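Local coordinates for protein serine protease inhibitor 4, isoform B (Drosophila melanogaster, PDB 4P0F) that probably inhibits serine and cysteine endopeptidases as a member of the serpin family, captured here in its cleaved form, at residues P71-A83 with F109-A121. Residues are numbered along the deposited sequence; the frame is centred on the assembly and turned at random.
Sequences PEQIAHSFHQVLA and FDQLLSKQFLSAA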
# COMPACT_ATOMS: atom_id res chain seq x y z
N PRO A 71 -15.61 10.15 -14.05
CA PRO A 71 -15.82 9.30 -12.87
C PRO A 71 -16.23 7.85 -13.17
O PRO A 71 -15.74 6.94 -12.50
CB PRO A 71 -16.95 10.01 -12.11
CG PRO A 71 -16.89 11.41 -12.56
CD PRO A 71 -16.44 11.37 -13.99
N GLU A 72 -17.12 7.65 -14.14
CA GLU A 72 -17.55 6.30 -14.49
C GLU A 72 -16.38 5.50 -15.07
O GLU A 72 -16.21 4.33 -14.76
CB GLU A 72 -18.72 6.34 -15.48
CG GLU A 72 -19.18 4.95 -15.95
CD GLU A 72 -19.63 4.04 -14.82
OE1 GLU A 72 -18.77 3.44 -14.14
OE2 GLU A 72 -20.86 3.91 -14.61
N GLN A 73 -15.56 6.13 -15.91
CA GLN A 73 -14.42 5.43 -16.49
C GLN A 73 -13.37 5.12 -15.42
O GLN A 73 -12.76 4.05 -15.42
CB GLN A 73 -13.81 6.24 -17.64
CG GLN A 73 -14.76 6.39 -18.82
CD GLN A 73 -14.14 7.12 -20.00
OE1 GLN A 73 -13.06 7.70 -19.89
NE2 GLN A 73 -14.84 7.11 -21.13
N ILE A 74 -13.17 6.06 -14.50
CA ILE A 74 -12.25 5.83 -13.39
C ILE A 74 -12.73 4.65 -12.56
O ILE A 74 -11.96 3.74 -12.24
CB ILE A 74 -12.13 7.08 -12.50
CG1 ILE A 74 -11.45 8.22 -13.26
CG2 ILE A 74 -11.39 6.78 -11.21
CD1 ILE A 74 -11.60 9.57 -12.55
N ALA A 75 -14.01 4.67 -12.20
CA ALA A 75 -14.58 3.63 -11.37
C ALA A 75 -14.43 2.28 -12.04
O ALA A 75 -14.06 1.29 -11.41
CB ALA A 75 -16.05 3.93 -11.08
N HIS A 76 -14.72 2.24 -13.34
CA HIS A 76 -14.63 0.99 -14.07
C HIS A 76 -13.20 0.44 -14.07
O HIS A 76 -13.01 -0.78 -14.05
CB HIS A 76 -15.12 1.16 -15.50
CG HIS A 76 -15.29 -0.13 -16.23
ND1 HIS A 76 -16.19 -1.09 -15.83
CD2 HIS A 76 -14.65 -0.64 -17.31
CE1 HIS A 76 -16.12 -2.13 -16.64
NE2 HIS A 76 -15.19 -1.88 -17.55
N SER A 77 -12.21 1.32 -14.09
CA SER A 77 -10.82 0.86 -14.15
C SER A 77 -10.44 0.13 -12.87
O SER A 77 -9.67 -0.83 -12.90
CB SER A 77 -9.86 2.03 -14.43
OG SER A 77 -9.69 2.87 -13.30
N PHE A 78 -11.00 0.57 -11.74
CA PHE A 78 -10.76 -0.10 -10.47
C PHE A 78 -11.58 -1.37 -10.36
O PHE A 78 -11.12 -2.36 -9.79
CB PHE A 78 -11.07 0.83 -9.29
CG PHE A 78 -9.97 1.83 -9.03
CD1 PHE A 78 -9.91 3.01 -9.75
CD2 PHE A 78 -8.98 1.56 -8.11
CE1 PHE A 78 -8.89 3.91 -9.54
CE2 PHE A 78 -7.96 2.47 -7.89
CZ PHE A 78 -7.92 3.64 -8.61
N HIS A 79 -12.78 -1.37 -10.93
CA HIS A 79 -13.62 -2.57 -10.88
C HIS A 79 -12.94 -3.74 -11.53
O HIS A 79 -13.01 -4.87 -11.04
CB HIS A 79 -14.96 -2.35 -11.57
CG HIS A 79 -15.82 -3.57 -11.59
ND1 HIS A 79 -16.48 -4.03 -10.47
CD2 HIS A 79 -16.10 -4.45 -12.57
CE1 HIS A 79 -17.14 -5.13 -10.77
NE2 HIS A 79 -16.93 -5.41 -12.04
N GLN A 80 -12.30 -3.48 -12.67
CA GLN A 80 -11.62 -4.52 -13.42
C GLN A 80 -10.63 -5.28 -12.54
O GLN A 80 -10.55 -6.51 -12.59
CB GLN A 80 -10.89 -3.92 -14.63
CG GLN A 80 -11.82 -3.50 -15.76
CD GLN A 80 -11.07 -2.97 -16.97
OE1 GLN A 80 -10.26 -2.05 -16.86
NE2 GLN A 80 -11.34 -3.55 -18.14
N VAL A 81 -9.89 -4.56 -11.70
CA VAL A 81 -8.91 -5.19 -10.82
C VAL A 81 -9.56 -5.86 -9.62
O VAL A 81 -9.26 -7.00 -9.30
CB VAL A 81 -7.89 -4.16 -10.30
CG1 VAL A 81 -6.85 -4.85 -9.41
CG2 VAL A 81 -7.22 -3.44 -11.46
N LEU A 82 -10.44 -5.12 -8.95
CA LEU A 82 -11.12 -5.63 -7.77
C LEU A 82 -11.90 -6.90 -8.08
O LEU A 82 -11.90 -7.85 -7.29
CB LEU A 82 -12.06 -4.55 -7.21
CG LEU A 82 -11.37 -3.30 -6.67
CD1 LEU A 82 -12.37 -2.18 -6.48
CD2 LEU A 82 -10.66 -3.59 -5.37
N ALA A 83 -12.55 -6.93 -9.25
CA ALA A 83 -13.34 -8.09 -9.63
C ALA A 83 -12.45 -9.31 -9.88
O ALA A 83 -12.85 -10.45 -9.61
CB ALA A 83 -14.17 -7.79 -10.87
N PHE A 109 -22.67 8.79 -6.71
CA PHE A 109 -21.58 8.43 -5.80
C PHE A 109 -21.83 7.04 -5.20
O PHE A 109 -20.96 6.16 -5.22
CB PHE A 109 -21.47 9.50 -4.70
CG PHE A 109 -20.31 9.33 -3.74
CD1 PHE A 109 -19.01 9.25 -4.20
CD2 PHE A 109 -20.53 9.32 -2.37
CE1 PHE A 109 -17.95 9.14 -3.31
CE2 PHE A 109 -19.48 9.22 -1.48
CZ PHE A 109 -18.18 9.12 -1.96
N ASP A 110 -23.03 6.86 -4.67
CA ASP A 110 -23.43 5.60 -4.07
C ASP A 110 -23.37 4.46 -5.08
O ASP A 110 -22.87 3.37 -4.77
CB ASP A 110 -24.84 5.71 -3.50
CG ASP A 110 -25.30 4.43 -2.82
OD1 ASP A 110 -24.58 3.94 -1.93
OD2 ASP A 110 -26.37 3.91 -3.18
N GLN A 111 -23.88 4.70 -6.28
CA GLN A 111 -23.94 3.65 -7.30
C GLN A 111 -22.55 3.25 -7.81
O GLN A 111 -22.28 2.06 -8.01
CB GLN A 111 -24.80 4.11 -8.48
CG GLN A 111 -26.29 4.10 -8.18
CD GLN A 111 -26.88 2.70 -8.22
OE1 GLN A 111 -26.90 1.99 -7.21
NE2 GLN A 111 -27.37 2.30 -9.39
N LEU A 112 -21.68 4.23 -8.02
CA LEU A 112 -20.32 3.93 -8.46
C LEU A 112 -19.56 3.19 -7.37
O LEU A 112 -18.82 2.25 -7.65
CB LEU A 112 -19.58 5.21 -8.84
CG LEU A 112 -20.07 5.92 -10.11
CD1 LEU A 112 -19.29 7.20 -10.30
CD2 LEU A 112 -19.95 5.04 -11.33
N LEU A 113 -19.73 3.62 -6.13
CA LEU A 113 -19.04 2.93 -5.04
C LEU A 113 -19.50 1.48 -4.92
O LEU A 113 -18.68 0.59 -4.77
CB LEU A 113 -19.26 3.64 -3.71
CG LEU A 113 -18.54 4.96 -3.47
CD1 LEU A 113 -19.05 5.56 -2.16
CD2 LEU A 113 -17.04 4.80 -3.44
N SER A 114 -20.81 1.25 -5.00
CA SER A 114 -21.35 -0.09 -4.82
C SER A 114 -21.04 -1.01 -6.00
O SER A 114 -20.56 -2.12 -5.80
CB SER A 114 -22.87 -0.02 -4.61
OG SER A 114 -23.19 0.88 -3.57
N LYS A 115 -21.30 -0.55 -7.22
CA LYS A 115 -21.22 -1.42 -8.39
C LYS A 115 -19.80 -1.59 -8.91
O LYS A 115 -19.44 -2.66 -9.38
CB LYS A 115 -22.10 -0.88 -9.53
CG LYS A 115 -23.59 -0.92 -9.27
CD LYS A 115 -24.34 -0.30 -10.43
CE LYS A 115 -25.83 -0.55 -10.35
NZ LYS A 115 -26.54 0.11 -11.49
N GLN A 116 -18.99 -0.54 -8.82
CA GLN A 116 -17.65 -0.56 -9.41
C GLN A 116 -16.56 -0.81 -8.38
O GLN A 116 -15.63 -1.58 -8.64
CB GLN A 116 -17.39 0.75 -10.16
CG GLN A 116 -18.44 1.06 -11.23
CD GLN A 116 -18.48 0.02 -12.33
OE1 GLN A 116 -17.45 -0.57 -12.68
NE2 GLN A 116 -19.66 -0.21 -12.88
N PHE A 117 -16.64 -0.16 -7.22
CA PHE A 117 -15.66 -0.37 -6.16
C PHE A 117 -16.10 -1.48 -5.21
O PHE A 117 -15.38 -1.82 -4.27
CB PHE A 117 -15.40 0.92 -5.37
CG PHE A 117 -14.48 1.87 -6.08
CD1 PHE A 117 -14.99 2.80 -6.98
CD2 PHE A 117 -13.12 1.85 -5.84
CE1 PHE A 117 -14.15 3.67 -7.64
CE2 PHE A 117 -12.28 2.73 -6.49
CZ PHE A 117 -12.79 3.64 -7.39
N LEU A 118 -17.28 -2.05 -5.46
CA LEU A 118 -17.76 -3.18 -4.69
C LEU A 118 -17.78 -2.83 -3.21
O LEU A 118 -17.57 -3.67 -2.34
CB LEU A 118 -16.89 -4.42 -4.96
CG LEU A 118 -16.76 -4.83 -6.43
CD1 LEU A 118 -15.87 -6.06 -6.55
CD2 LEU A 118 -18.12 -5.10 -7.07
N SER A 119 -18.06 -1.56 -2.94
CA SER A 119 -18.00 -1.03 -1.59
C SER A 119 -19.25 -1.32 -0.80
O SER A 119 -20.36 -1.22 -1.32
CB SER A 119 -17.78 0.48 -1.62
OG SER A 119 -17.57 0.99 -0.32
N ALA A 120 -19.07 -1.69 0.46
CA ALA A 120 -20.17 -1.77 1.40
C ALA A 120 -20.44 -0.37 1.92
O ALA A 120 -19.66 0.55 1.68
CB ALA A 120 -19.84 -2.73 2.53
N ALA A 121 -21.54 -0.21 2.64
CA ALA A 121 -21.88 1.08 3.23
C ALA A 121 -22.62 0.86 4.54
O ALA A 121 -23.41 -0.07 4.67
CB ALA A 121 -22.71 1.88 2.27
O HOH W 1 -21.98 2.02 -12.50
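The side chain of Q116 lies against helix 71-83 and meets four of its residues in turn. Its CB rests on the methyl of A75 (CB to CB 3.6 Å), and CG touches the same methyl and E72 OE1. A bend at chi2 (-62°) turns the amide so that OE1 points in at the helix and NE2 away from it: OE1 accepts a weak hydrogen bond from H76 ND1 (3.4 Å) and packs on H79 CB, while NE2 gives a hydrogen bond to a water that in turn donates to E72 OE2. The backbone is held as well. H79 ND1 donates to Q116 O at 3.2 Å, the oxygen lying in the imidazole plane although the N-H is bent (137°). With CG anti to the backbone N, the H79 ring reaches past Q116 to L118, whose CD2 meets the ring edge at CE1 (3.8 Å). Apolar side chains make the rest. L112 packs on A75 and P71, its CD2 also touching the E72 carboxylate, and the F117 ring runs between A75 and L82 to F78, the phenyl planes close to parallel but slid so that they barely overlap (F117 CE2 to F78 CG, 3.5 Å). Segments 71-83 and 109-115 run nearly parallel, their axes 19° apart, joining two neighbouring serpin helices; helix 38-49 touches both phenyl rings, and the turn after K115 leads into strand 120-124, parallel to strand 91-100, whose N95 donates to F117 O.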